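Local coordinates for protein glutathione S-transferase (Agrobacterium tumefaciens, PDB 3LQ7) that probably catalyses the conjugation of glutathione to electrophilic compounds, as a member of the glutathione S-transferase superfamily, at residues P19-F24 with Q49-R54; G33-M38 with G73-Y78. All blocks are in the same frame, centred on the assembly; numbering follows the deposited sequence.

Contact 1. Residues P19-F24 with Q49-R54; sequences PTITVF and QPYHVR
Ile21 bonds through both its backbone polar atoms to the two residues flanking Val53, the staggered pattern that defines parallel strand pairing. Ile21 N donates to His52 O at 2.9 Å, and Arg54 N to Ile21 O at 3.0 Å. The same pattern runs on to either end: His52 N meets Pro19 O at 2.9 Å, while Val23 N closes on Arg54 O at 3.0 Å. All four N-H groups point fairly directly at their acceptors, and the short strand axes are inclined at 33°.

The bridged residues divide between two faces. On one, Thr20 and Thr22 stand beside His52 and Arg54. The Arg54 chain bends at chi3 (-48°), which lays its guanidinium edge against the Thr22 methyl, with Arg54 NH1 3.7 Å from Thr22 CG2; the same NH1 forms a salt bridge to Glu79. Thr20 OG1 rests against His52 CB at 3.5 Å. The opposite face is apolar where Val23 CG2 meets Val53 CG1 at 3.8 Å. With CG1 between its backbone N and carbonyl carbon (chi1 62°), Ile21 brings CD1 obliquely to the Tyr51 ring, 3.8 Å from CE1.

Helix 38-47 covers this apolar face through Val40, Arg41 and Leu44, completing a beta-alpha-beta crossover. In the sheet, strand 20-24 is an inner strand, with parallel 52-56 on one flank and antiparallel 78-80 on the other.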
loop_
_atom_site.group_PDB
_atom_site.type_symbol
_atom_site.label_atom_id
_atom_site.label_comp_id
_atom_site.label_asym_id
_atom_site.label_seq_id
_atom_site.Cartn_x
_atom_site.Cartn_y
_atom_site.Cartn_z
ATOM N N PRO A 19 -11.472 -20.745 -5.655
ATOM C CA PRO A 19 -10.178 -20.071 -5.639
ATOM C C PRO A 19 -9.055 -20.994 -5.192
ATOM O O PRO A 19 -9.267 -21.862 -4.342
ATOM C CB PRO A 19 -10.368 -18.968 -4.592
ATOM C CG PRO A 19 -11.824 -18.784 -4.471
ATOM C CD PRO A 19 -12.416 -20.121 -4.710
ATOM N N THR A 20 -7.876 -20.801 -5.774
ATOM C CA THR A 20 -6.677 -21.522 -5.376
ATOM C C THR A 20 -5.596 -20.521 -4.984
ATOM O O THR A 20 -5.157 -19.713 -5.806
ATOM C CB THR A 20 -6.164 -22.446 -6.506
ATOM O OG1 THR A 20 -7.157 -23.438 -6.796
ATOM C CG2 THR A 20 -4.851 -23.131 -6.107
ATOM N N ILE A 21 -5.181 -20.567 -3.723
ATOM C CA ILE A 21 -4.104 -19.697 -3.260
ATOM C C ILE A 21 -2.823 -20.485 -3.066
ATOM O O ILE A 21 -2.857 -21.702 -2.866
ATOM C CB ILE A 21 -4.464 -18.909 -1.978
ATOM C CG1 ILE A 21 -4.749 -19.861 -0.805
ATOM C CG2 ILE A 21 -5.633 -17.962 -2.258
ATOM C CD1 ILE A 21 -4.560 -19.236 0.568
ATOM N N THR A 22 -1.697 -19.784 -3.146
ATOM C CA THR A 22 -0.395 -20.409 -2.982
ATOM C C THR A 22 0.316 -19.874 -1.752
ATOM O O THR A 22 0.476 -18.662 -1.582
ATOM C CB THR A 22 0.509 -20.202 -4.206
ATOM O OG1 THR A 22 0.662 -18.798 -4.453
ATOM C CG2 THR A 22 -0.072 -20.896 -5.441
ATOM N N VAL A 23 0.723 -20.802 -0.893
ATOM C CA VAL A 23 1.504 -20.489 0.294
ATOM C C VAL A 23 2.859 -21.170 0.161
ATOM O O VAL A 23 3.034 -22.046 -0.691
ATOM C CB VAL A 23 0.796 -20.949 1.601
ATOM C CG1 VAL A 23 -0.591 -20.336 1.709
ATOM C CG2 VAL A 23 0.723 -22.482 1.698
ATOM N N PHE A 24 3.819 -20.752 0.983
ATOM C CA PHE A 24 5.104 -21.444 1.055
ATOM C C PHE A 24 4.976 -22.713 1.905
ATOM O O PHE A 24 4.264 -22.716 2.915
ATOM C CB PHE A 24 6.206 -20.523 1.600
ATOM C CG PHE A 24 6.802 -19.598 0.562
ATOM C CD1 PHE A 24 6.976 -18.245 0.837
ATOM C CD2 PHE A 24 7.194 -20.083 -0.691
ATOM C CE1 PHE A 24 7.531 -17.386 -0.118
ATOM C CE2 PHE A 24 7.746 -19.233 -1.654
ATOM C CZ PHE A 24 7.916 -17.884 -1.367
ATOM N N GLN A 49 -15.768 -18.879 1.899
ATOM C CA GLN A 49 -15.446 -19.440 0.596
ATOM C C GLN A 49 -14.435 -20.579 0.752
ATOM O O GLN A 49 -13.324 -20.353 1.242
ATOM C CB GLN A 49 -14.914 -18.346 -0.347
ATOM C CG GLN A 49 -14.582 -18.807 -1.779
ATOM C CD GLN A 49 -15.804 -19.264 -2.580
ATOM O OE1 GLN A 49 -16.882 -18.671 -2.495
ATOM N NE2 GLN A 49 -15.630 -20.320 -3.371
ATOM N N PRO A 50 -14.825 -21.810 0.359
ATOM C CA PRO A 50 -13.882 -22.925 0.314
ATOM C C PRO A 50 -12.813 -22.675 -0.742
ATOM O O PRO A 50 -13.118 -22.190 -1.835
ATOM C CB PRO A 50 -14.760 -24.117 -0.082
ATOM C CG PRO A 50 -16.149 -23.707 0.276
ATOM C CD PRO A 50 -16.186 -22.245 -0.001
ATOM N N TYR A 51 -11.568 -22.993 -0.405
ATOM C CA TYR A 51 -10.432 -22.661 -1.257
ATOM C C TYR A 51 -9.373 -23.752 -1.273
ATOM O O TYR A 51 -9.164 -24.439 -0.273
ATOM C CB TYR A 51 -9.817 -21.315 -0.841
ATOM C CG TYR A 51 -9.262 -21.251 0.572
ATOM C CD1 TYR A 51 -7.899 -21.421 0.810
ATOM C CD2 TYR A 51 -10.095 -20.980 1.668
ATOM C CE1 TYR A 51 -7.376 -21.348 2.103
ATOM C CE2 TYR A 51 -9.581 -20.911 2.965
ATOM C CZ TYR A 51 -8.217 -21.093 3.172
ATOM O OH TYR A 51 -7.689 -21.024 4.441
ATOM N N HIS A 52 -8.704 -23.895 -2.415
ATOM C CA HIS A 52 -7.634 -24.872 -2.566
ATOM C C HIS A 52 -6.284 -24.223 -2.278
ATOM O O HIS A 52 -6.102 -23.025 -2.490
ATOM C CB HIS A 52 -7.667 -25.491 -3.966
ATOM C CG HIS A 52 -8.987 -26.106 -4.318
ATOM N ND1 HIS A 52 -9.303 -27.414 -4.017
ATOM C CD2 HIS A 52 -10.077 -25.588 -4.934
ATOM C CE1 HIS A 52 -10.529 -27.675 -4.436
ATOM N NE2 HIS A 52 -11.020 -26.584 -4.995
ATOM N N VAL A 53 -5.347 -25.015 -1.772
ATOM C CA VAL A 53 -4.047 -24.507 -1.343
ATOM C C VAL A 53 -2.933 -25.278 -2.052
ATOM O O VAL A 53 -2.958 -26.508 -2.090
ATOM C CB VAL A 53 -3.876 -24.615 0.210
ATOM C CG1 VAL A 53 -2.527 -24.088 0.659
ATOM C CG2 VAL A 53 -4.978 -23.866 0.943
ATOM N N ARG A 54 -1.973 -24.555 -2.625
ATOM C CA ARG A 54 -0.763 -25.170 -3.172
ATOM C C ARG A 54 0.495 -24.706 -2.441
ATOM O O ARG A 54 0.686 -23.513 -2.209
ATOM C CB ARG A 54 -0.627 -24.882 -4.666
ATOM C CG ARG A 54 -1.576 -25.672 -5.559
ATOM C CD ARG A 54 -1.199 -25.520 -7.029
ATOM N NE ARG A 54 -0.982 -24.119 -7.392
ATOM C CZ ARG A 54 -0.567 -23.696 -8.582
ATOM N NH1 ARG A 54 -0.402 -22.397 -8.795
ATOM N NH2 ARG A 54 -0.314 -24.559 -9.558
#

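Contact 2. Residues G33-M38 with G73-Y78; sequences GLARDM and GQIPSY
Arg36 O is hydrogen-bonded to the Ser88 hydroxyl, and the Pro76 ring packs against it, Pro76 CG and CD both about 3.4 Å from the Arg36 O atom. No hydrogen bond joins the two segments themselves, so the interface rests on van der Waals contact. The proline ring continues along the backbone of 33-38, its CG 3.8 Å from Asp37 CA, and Arg36 CB packs at 4.0 Å from Pro76 CD.

Beside the ring, Ile75 and Asp37 run alongside each other, pointing the same way. The chi1 of Ile75 (66°) turns its CG1 branch toward Asp37, bringing Ile75 CD1 to 3.6 Å from Asp37 OD2 and 3.8 Å from Asp37 CB. The other carboxylate oxygen, OD1, faces Arg41 in a long, weak ion pair. Ala35 reaches the same methyl only loosely.

In the second shell, a type I turn from Ala35 to Met38, closed by Met38 N to Ala35 O at 3.1 Å, shapes the lead-in to helix 38-47. Ser88 and Ile91 of helix 88-97 pack on Pro76.

The peptide bond before Pro76 is cis. A cis-proline in the loop ahead of an antiparallel strand is a hallmark of the thioredoxin fold; in related glutathione S-transferases the main chain of the residue before it typically bonds the backbone of glutathione, and Ile75 occupies the equivalent position, so its main chain may do the same.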
loop_
_atom_site.group_PDB
_atom_site.type_symbol
_atom_site.label_atom_id
_atom_site.label_comp_id
_atom_site.label_asym_id
_atom_site.label_seq_id
_atom_site.Cartn_x
_atom_site.Cartn_y
_atom_site.Cartn_z
ATOM N N GLY A 33 1.811 -17.493 11.499
ATOM C CA GLY A 33 0.789 -16.817 10.694
ATOM C C GLY A 33 1.103 -15.358 10.431
ATOM O O GLY A 33 0.248 -14.487 10.601
ATOM N N LEU A 34 2.338 -15.098 10.012
ATOM C CA LEU A 34 2.820 -13.732 9.852
ATOM C C LEU A 34 3.117 -13.383 8.406
ATOM O O LEU A 34 3.299 -12.213 8.072
ATOM C CB LEU A 34 4.055 -13.489 10.727
ATOM C CG LEU A 34 3.822 -13.421 12.236
ATOM C CD1 LEU A 34 5.088 -12.959 12.924
ATOM C CD2 LEU A 34 2.682 -12.484 12.576
ATOM N N ALA A 35 3.165 -14.404 7.553
ATOM C CA ALA A 35 3.381 -14.202 6.127
ATOM C C ALA A 35 2.156 -13.535 5.486
ATOM O O ALA A 35 1.077 -13.449 6.105
ATOM C CB ALA A 35 3.724 -15.525 5.445
ATOM N N ARG A 36 2.326 -13.075 4.249
ATOM C CA ARG A 36 1.301 -12.285 3.572
ATOM C C ARG A 36 0.114 -13.115 3.070
ATOM O O ARG A 36 -0.812 -12.581 2.452
ATOM C CB ARG A 36 1.921 -11.441 2.452
ATOM C CG ARG A 36 2.526 -10.134 2.951
ATOM C CD ARG A 36 3.219 -9.360 1.842
ATOM N NE ARG A 36 3.760 -8.088 2.317
ATOM C CZ ARG A 36 4.975 -7.938 2.836
ATOM N NH1 ARG A 36 5.784 -8.986 2.954
ATOM N NH2 ARG A 36 5.379 -6.740 3.237
ATOM N N ASP A 37 0.133 -14.415 3.357
ATOM C CA ASP A 37 -0.995 -15.279 3.032
ATOM C C ASP A 37 -2.030 -15.288 4.153
ATOM O O ASP A 37 -3.174 -15.696 3.937
ATOM C CB ASP A 37 -0.541 -16.705 2.692
ATOM C CG ASP A 37 0.049 -17.436 3.881
ATOM O OD1 ASP A 37 -0.661 -18.270 4.488
ATOM O OD2 ASP A 37 1.221 -17.180 4.208
ATOM N N MET A 38 -1.635 -14.833 5.342
ATOM C CA MET A 38 -2.577 -14.743 6.460
ATOM C C MET A 38 -3.801 -13.837 6.210
ATOM O O MET A 38 -4.918 -14.269 6.510
ATOM C CB MET A 38 -1.887 -14.429 7.792
ATOM C CG MET A 38 -2.783 -14.598 9.016
ATOM S SD MET A 38 -3.502 -16.251 9.161
ATOM C CE MET A 38 -4.635 -15.959 10.492
ATOM N N GLY A 73 7.310 -12.280 -7.750
ATOM C CA GLY A 73 7.695 -13.645 -7.372
ATOM C C GLY A 73 7.410 -14.042 -5.940
ATOM O O GLY A 73 7.991 -15.001 -5.429
ATOM N N GLN A 74 6.513 -13.300 -5.295
ATOM C CA GLN A 74 6.197 -13.510 -3.890
ATOM C C GLN A 74 5.040 -14.485 -3.739
ATOM O O GLN A 74 4.581 -15.102 -4.706
ATOM C CB GLN A 74 5.810 -12.193 -3.195
ATOM C CG GLN A 74 6.222 -10.905 -3.889
ATOM C CD GLN A 74 5.679 -9.673 -3.185
ATOM O OE1 GLN A 74 6.147 -9.302 -2.107
ATOM N NE2 GLN A 74 4.686 -9.028 -3.796
ATOM N N ILE A 75 4.594 -14.623 -2.495
ATOM C CA ILE A 75 3.310 -15.211 -2.173
ATOM C C ILE A 75 2.493 -14.097 -1.483
ATOM O O ILE A 75 3.077 -13.155 -0.933
ATOM C CB ILE A 75 3.447 -16.509 -1.292
ATOM C CG1 ILE A 75 4.009 -16.207 0.103
ATOM C CG2 ILE A 75 4.252 -17.592 -2.014
ATOM C CD1 ILE A 75 2.959 -16.228 1.217
ATOM N N PRO A 76 1.150 -14.187 -1.516
ATOM C CA PRO A 76 0.359 -15.229 -2.167
ATOM C C PRO A 76 -0.084 -14.874 -3.577
ATOM O O PRO A 76 -0.232 -13.696 -3.919
ATOM C CB PRO A 76 -0.857 -15.368 -1.247
ATOM C CG PRO A 76 -0.993 -14.043 -0.600
ATOM C CD PRO A 76 0.305 -13.295 -0.702
ATOM N N SER A 77 -0.268 -15.904 -4.392
ATOM C CA SER A 77 -0.975 -15.745 -5.643
ATOM C C SER A 77 -2.410 -16.175 -5.395
ATOM O O SER A 77 -2.682 -16.987 -4.513
ATOM C CB SER A 77 -0.341 -16.590 -6.746
ATOM O OG SER A 77 -0.906 -17.885 -6.799
ATOM N N TYR A 78 -3.325 -15.618 -6.170
ATOM C CA TYR A 78 -4.728 -15.973 -6.076
ATOM C C TYR A 78 -5.214 -16.322 -7.479
ATOM O O TYR A 78 -5.080 -15.522 -8.399
ATOM C CB TYR A 78 -5.499 -14.799 -5.481
ATOM C CG TYR A 78 -6.993 -14.970 -5.408
ATOM C CD1 TYR A 78 -7.807 -14.577 -6.470
ATOM C CD2 TYR A 78 -7.600 -15.488 -4.269
ATOM C CE1 TYR A 78 -9.178 -14.722 -6.417
ATOM C CE2 TYR A 78 -8.986 -15.622 -4.198
ATOM C CZ TYR A 78 -9.765 -15.235 -5.281
ATOM O OH TYR A 78 -11.136 -15.366 -5.239
#

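Overall arrangement
Both contacts lie in the thioredoxin-like N-terminal domain, their segments alternate along the chain, and each is only partly buried. Contact 1, centred about 17 Å from the centre of the chain, reaches the edge strand of this chain's sheet and includes exposed His52 and Arg54; contact 2 is deeper, its centre about 10 Å from that of the chain, with no exposed residue among those that touch. Regular backbone bonding holds the first, whereas the second joins two irregular loops through a proline ring and an isoleucine branch. They meet directly: Thr22 OG1 and Ser77 OG form a probable hydrogen bond at 3.0 Å, and Val23 packs on Asp37, linking inner strand 20-24 to the cis-proline loop and to the turn before helix 38-47.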